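Local coordinates for protein EmrA (Aquifex aeolicus, PDB 4TKO) that probably serves as the periplasmic adaptor of a major facilitator superfamily multidrug efflux pump, helping to carry xenobiotics out of the cell, at residues T10-L23 with F248-L262. Numbering follows the deposited sequence.
Sequences TNAVFVKADELSYL and FALVNPESFYVEVLL
Phe14 and Glu259 exchange two backbone hydrogen bonds, and Lys16 and Tyr257 do the same, pairing 13-17 antiparallel with 256-262; Leu261 N adds a bond to Ala12 O (3.0 Å). Between Ala17 and Leu20 the register shifts by two, with loops in both segments (18-19 and 252-255); pairing resumes where Ser21 and Leu250 bond reciprocally and Leu23 N donates to Phe248 O (2.8 Å).

On one face of the first pairing, Lys16 lays its CB over the Tyr257 ring as a CH-pi contact, 4.0 Å from the centroid. Tyr257 CG sits between its backbone N and carbonyl carbon (chi1 64°), which turns the ring back across the strand pair. The poorly ordered Asp18 side chain comes to CE1 of this ring; its OD2 forms a salt bridge with Lys325, which also makes a cation-pi contact with Tyr257. Lys16 NZ and Glu259 OE2, 4.5 Å apart, are too distant for a salt bridge.

On the opposite face of 13-17 and 256-262 the contacts are apolar: Val15 CG1 meets Phe256 CD1 at 4.0 Å.

Two separately bonded pairings, the first polar around Tyr257 and hydrocarbon behind, are consistent with strand 7-24 running from beta-barrel into barrel-sandwich hybrid.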
loop_
_atom_site.group_PDB
_atom_site.type_symbol
_atom_site.label_atom_id
_atom_site.label_comp_id
_atom_site.label_asym_id
_atom_site.label_seq_id
_atom_site.Cartn_x
_atom_site.Cartn_y
_atom_site.Cartn_z
ATOM N N THR A 10 35.107 53.225 2.159
ATOM C CA THR A 10 35.920 52.314 1.363
ATOM C C THR A 10 35.158 51.798 0.148
ATOM O O THR A 10 33.929 51.769 0.142
ATOM C CB THR A 10 36.404 51.109 2.183
ATOM O OG1 THR A 10 36.885 50.103 1.285
ATOM C CG2 THR A 10 35.275 50.522 2.995
ATOM N N ASN A 11 35.893 51.402 -0.884
ATOM C CA ASN A 11 35.279 50.855 -2.091
ATOM C C ASN A 11 35.611 49.362 -2.263
ATOM O O ASN A 11 35.269 48.728 -3.270
ATOM C CB ASN A 11 35.708 51.666 -3.315
ATOM C CG ASN A 11 37.218 51.694 -3.502
ATOM O OD1 ASN A 11 37.983 51.416 -2.567
ATOM N ND2 ASN A 11 37.659 52.043 -4.715
ATOM N N ALA A 12 36.240 48.801 -1.238
ATOM C CA ALA A 12 36.550 47.381 -1.207
ATOM C C ALA A 12 35.405 46.628 -0.537
ATOM O O ALA A 12 35.509 46.217 0.639
ATOM C CB ALA A 12 37.881 47.137 -0.470
ATOM N N VAL A 13 34.304 46.465 -1.269
ATOM C CA VAL A 13 33.119 45.845 -0.686
ATOM C C VAL A 13 32.651 44.630 -1.497
ATOM O O VAL A 13 32.504 44.683 -2.725
ATOM C CB VAL A 13 31.940 46.877 -0.531
ATOM C CG1 VAL A 13 32.369 48.294 -0.917
ATOM C CG2 VAL A 13 30.729 46.458 -1.337
ATOM N N PHE A 14 32.426 43.523 -0.799
ATOM C CA PHE A 14 31.949 42.308 -1.465
ATOM C C PHE A 14 30.700 41.818 -0.795
ATOM O O PHE A 14 30.705 41.585 0.420
ATOM C CB PHE A 14 33.011 41.207 -1.439
ATOM C CG PHE A 14 34.350 41.679 -1.895
ATOM C CD1 PHE A 14 35.206 42.339 -1.013
ATOM C CD2 PHE A 14 34.736 41.515 -3.215
ATOM C CE1 PHE A 14 36.421 42.803 -1.440
ATOM C CE2 PHE A 14 35.948 41.967 -3.641
ATOM C CZ PHE A 14 36.796 42.612 -2.757
ATOM N N VAL A 15 29.635 41.678 -1.578
ATOM C CA VAL A 15 28.442 41.013 -1.078
ATOM C C VAL A 15 28.719 39.501 -0.996
ATOM O O VAL A 15 29.074 38.835 -1.987
ATOM C CB VAL A 15 27.209 41.323 -1.970
ATOM C CG1 VAL A 15 26.004 40.570 -1.508
ATOM C CG2 VAL A 15 26.909 42.807 -1.952
ATOM N N LYS A 16 28.564 38.951 0.204
ATOM C CA LYS A 16 28.836 37.534 0.420
ATOM C C LYS A 16 27.646 36.811 1.041
ATOM O O LYS A 16 26.709 37.438 1.534
ATOM C CB LYS A 16 30.075 37.357 1.300
ATOM C CG LYS A 16 31.320 38.032 0.745
ATOM C CD LYS A 16 32.594 37.361 1.235
ATOM C CE LYS A 16 32.742 35.963 0.654
ATOM N NZ LYS A 16 34.009 35.315 1.091
ATOM N N ALA A 17 27.692 35.482 1.009
ATOM C CA ALA A 17 26.614 34.659 1.544
ATOM C C ALA A 17 27.151 33.608 2.508
ATOM O O ALA A 17 27.958 32.758 2.130
ATOM C CB ALA A 17 25.844 33.995 0.410
ATOM N N ASP A 18 26.697 33.672 3.756
ATOM C CA ASP A 18 27.107 32.706 4.769
ATOM C C ASP A 18 26.577 31.310 4.460
ATOM O O ASP A 18 27.351 30.378 4.240
ATOM C CB ASP A 18 26.638 33.149 6.158
ATOM C CG ASP A 18 27.716 33.881 6.932
ATOM O OD1 ASP A 18 28.911 33.599 6.698
ATOM O OD2 ASP A 18 27.369 34.732 7.778
ATOM N N GLU A 19 25.256 31.169 4.441
ATOM C CA GLU A 19 24.636 29.862 4.250
ATOM C C GLU A 19 23.906 29.717 2.920
ATOM O O GLU A 19 22.807 30.242 2.746
ATOM C CB GLU A 19 23.658 29.572 5.389
ATOM C CG GLU A 19 24.316 29.441 6.748
ATOM C CD GLU A 19 25.360 28.342 6.781
ATOM O OE1 GLU A 19 25.219 27.360 6.022
ATOM O OE2 GLU A 19 26.328 28.465 7.562
ATOM N N LEU A 20 24.516 28.989 1.989
ATOM C CA LEU A 20 23.834 28.601 0.762
ATOM C C LEU A 20 23.606 27.090 0.757
ATOM O O LEU A 20 24.202 26.362 1.552
ATOM C CB LEU A 20 24.628 29.039 -0.471
ATOM C CG LEU A 20 26.055 28.523 -0.661
ATOM C CD1 LEU A 20 26.072 27.050 -1.045
ATOM C CD2 LEU A 20 26.762 29.357 -1.714
ATOM N N SER A 21 22.740 26.626 -0.137
ATOM C CA SER A 21 22.380 25.215 -0.201
ATOM C C SER A 21 22.500 24.691 -1.600
ATOM O O SER A 21 22.143 25.369 -2.556
ATOM C CB SER A 21 20.964 24.992 0.302
ATOM O OG SER A 21 20.876 25.569 1.581
ATOM N N TYR A 22 23.006 23.468 -1.715
ATOM C CA TYR A 22 23.174 22.846 -3.010
ATOM C C TYR A 22 21.917 22.040 -3.315
ATOM O O TYR A 22 21.412 21.365 -2.439
ATOM C CB TYR A 22 24.449 21.985 -3.024
ATOM C CG TYR A 22 25.727 22.798 -2.821
ATOM C CD1 TYR A 22 26.236 23.600 -3.837
ATOM C CD2 TYR A 22 26.419 22.764 -1.615
ATOM C CE1 TYR A 22 27.376 24.353 -3.653
ATOM C CE2 TYR A 22 27.575 23.489 -1.429
ATOM C CZ TYR A 22 28.045 24.300 -2.443
ATOM O OH TYR A 22 29.193 25.056 -2.261
ATOM N N LEU A 23 21.395 22.155 -4.540
ATOM C CA LEU A 23 20.222 21.386 -4.951
ATOM C C LEU A 23 20.589 20.293 -5.928
ATOM O O LEU A 23 21.454 20.465 -6.776
ATOM C CB LEU A 23 19.156 22.271 -5.592
ATOM C CG LEU A 23 18.837 23.512 -4.778
ATOM C CD1 LEU A 23 17.766 24.313 -5.482
ATOM C CD2 LEU A 23 18.426 23.096 -3.387
ATOM N N PHE A 248 22.201 23.379 -8.726
ATOM C CA PHE A 248 22.280 24.802 -8.398
ATOM C C PHE A 248 22.739 25.005 -6.974
ATOM O O PHE A 248 22.710 24.080 -6.150
ATOM C CB PHE A 248 20.931 25.521 -8.562
ATOM C CG PHE A 248 20.295 25.337 -9.907
ATOM C CD1 PHE A 248 19.626 24.162 -10.217
ATOM C CD2 PHE A 248 20.349 26.344 -10.850
ATOM C CE1 PHE A 248 19.043 23.997 -11.452
ATOM C CE2 PHE A 248 19.767 26.183 -12.091
ATOM C CZ PHE A 248 19.107 25.014 -12.391
ATOM N N ALA A 249 23.144 26.235 -6.685
ATOM C CA ALA A 249 23.261 26.689 -5.311
ATOM C C ALA A 249 22.194 27.763 -5.030
ATOM O O ALA A 249 22.025 28.694 -5.808
ATOM C CB ALA A 249 24.635 27.216 -5.055
ATOM N N LEU A 250 21.466 27.609 -3.932
ATOM C CA LEU A 250 20.425 28.558 -3.576
ATOM C C LEU A 250 20.787 29.279 -2.300
ATOM O O LEU A 250 21.172 28.654 -1.317
ATOM C CB LEU A 250 19.088 27.864 -3.398
ATOM C CG LEU A 250 17.886 28.728 -3.761
ATOM C CD1 LEU A 250 17.998 29.179 -5.195
ATOM C CD2 LEU A 250 16.614 27.944 -3.551
ATOM N N VAL A 251 20.664 30.601 -2.325
ATOM C CA VAL A 251 21.001 31.421 -1.178
ATOM C C VAL A 251 19.735 31.925 -0.502
ATOM O O VAL A 251 18.827 32.455 -1.145
ATOM C CB VAL A 251 21.883 32.618 -1.590
ATOM C CG1 VAL A 251 22.050 33.620 -0.425
ATOM C CG2 VAL A 251 23.225 32.119 -2.082
ATOM N N ASN A 252 19.676 31.728 0.802
ATOM C CA ASN A 252 18.610 32.286 1.593
ATOM C C ASN A 252 18.927 33.756 1.783
ATOM O O ASN A 252 19.956 34.114 2.343
ATOM C CB ASN A 252 18.496 31.543 2.921
ATOM C CG ASN A 252 17.725 32.317 3.966
ATOM O OD1 ASN A 252 17.014 33.278 3.664
ATOM N ND2 ASN A 252 17.859 31.894 5.213
ATOM N N PRO A 253 18.047 34.620 1.301
ATOM C CA PRO A 253 18.365 36.050 1.262
ATOM C C PRO A 253 18.741 36.628 2.631
ATOM O O PRO A 253 19.508 37.587 2.697
ATOM C CB PRO A 253 17.076 36.673 0.731
ATOM C CG PRO A 253 16.443 35.584 -0.067
ATOM C CD PRO A 253 16.762 34.308 0.661
ATOM N N GLU A 254 18.232 36.045 3.707
ATOM C CA GLU A 254 18.628 36.465 5.050
ATOM C C GLU A 254 20.098 36.143 5.322
ATOM O O GLU A 254 20.673 36.658 6.274
ATOM C CB GLU A 254 17.737 35.803 6.115
ATOM C CG GLU A 254 16.255 36.173 5.971
ATOM C CD GLU A 254 15.308 35.319 6.810
ATOM O OE1 GLU A 254 14.821 34.279 6.303
ATOM O OE2 GLU A 254 15.028 35.703 7.967
ATOM N N SER A 255 20.705 35.308 4.474
ATOM C CA SER A 255 22.099 34.890 4.651
ATOM C C SER A 255 23.079 35.985 4.256
ATOM O O SER A 255 24.197 36.037 4.766
ATOM C CB SER A 255 22.406 33.632 3.833
ATOM O OG SER A 255 21.682 32.528 4.326
ATOM N N PHE A 256 22.659 36.851 3.339
ATOM C CA PHE A 256 23.530 37.891 2.811
ATOM C C PHE A 256 24.106 38.874 3.849
ATOM O O PHE A 256 23.418 39.339 4.784
ATOM C CB PHE A 256 22.784 38.704 1.759
ATOM C CG PHE A 256 22.576 37.996 0.462
ATOM C CD1 PHE A 256 23.658 37.532 -0.276
ATOM C CD2 PHE A 256 21.295 37.830 -0.051
ATOM C CE1 PHE A 256 23.470 36.893 -1.508
ATOM C CE2 PHE A 256 21.100 37.208 -1.280
ATOM C CZ PHE A 256 22.194 36.732 -2.009
ATOM N N TYR A 257 25.382 39.192 3.655
ATOM C CA TYR A 257 26.043 40.262 4.378
ATOM C C TYR A 257 27.034 40.937 3.459
ATOM O O TYR A 257 27.322 40.450 2.357
ATOM C CB TYR A 257 26.753 39.756 5.629
ATOM C CG TYR A 257 27.886 38.800 5.351
ATOM C CD1 TYR A 257 27.627 37.490 4.989
ATOM C CD2 TYR A 257 29.216 39.197 5.474
ATOM C CE1 TYR A 257 28.637 36.605 4.750
ATOM C CE2 TYR A 257 30.247 38.301 5.230
ATOM C CZ TYR A 257 29.944 37.004 4.867
ATOM O OH TYR A 257 30.932 36.081 4.615
ATOM N N VAL A 258 27.549 42.075 3.904
ATOM C CA VAL A 258 28.555 42.765 3.124
ATOM C C VAL A 258 29.874 42.604 3.826
ATOM O O VAL A 258 29.946 42.689 5.066
ATOM C CB VAL A 258 28.219 44.242 2.939
ATOM C CG1 VAL A 258 29.375 44.967 2.277
ATOM C CG2 VAL A 258 26.952 44.376 2.116
ATOM N N GLU A 259 30.901 42.306 3.039
ATOM C CA GLU A 259 32.240 42.176 3.573
ATOM C C GLU A 259 33.074 43.319 3.049
ATOM O O GLU A 259 33.162 43.566 1.837
ATOM C CB GLU A 259 32.864 40.835 3.204
ATOM C CG GLU A 259 34.239 40.595 3.842
ATOM C CD GLU A 259 35.125 39.630 3.037
ATOM O OE1 GLU A 259 35.864 38.836 3.661
ATOM O OE2 GLU A 259 35.093 39.669 1.782
ATOM N N VAL A 260 33.685 44.023 3.979
ATOM C CA VAL A 260 34.465 45.197 3.639
ATOM C C VAL A 260 35.907 44.968 4.048
ATOM O O VAL A 260 36.172 44.507 5.161
ATOM C CB VAL A 260 33.879 46.442 4.325
ATOM C CG1 VAL A 260 34.742 47.638 4.093
ATOM C CG2 VAL A 260 32.483 46.699 3.779
ATOM N N LEU A 261 36.828 45.233 3.125
ATOM C CA LEU A 261 38.263 45.163 3.433
ATOM C C LEU A 261 38.780 46.553 3.748
ATOM O O LEU A 261 39.001 47.362 2.842
ATOM C CB LEU A 261 39.059 44.560 2.273
ATOM C CG LEU A 261 38.692 43.100 2.093
ATOM C CD1 LEU A 261 39.639 42.432 1.144
ATOM C CD2 LEU A 261 38.678 42.408 3.457
ATOM N N LEU A 262 38.964 46.832 5.031
ATOM C CA LEU A 262 39.273 48.190 5.471
ATOM C C LEU A 262 40.756 48.391 5.771
ATOM O O LEU A 262 41.353 47.602 6.516
ATOM C CB LEU A 262 38.438 48.528 6.710
ATOM C CG LEU A 262 38.138 50.010 6.922
ATOM C CD1 LEU A 262 38.122 50.742 5.588
ATOM C CD2 LEU A 262 36.803 50.148 7.612
#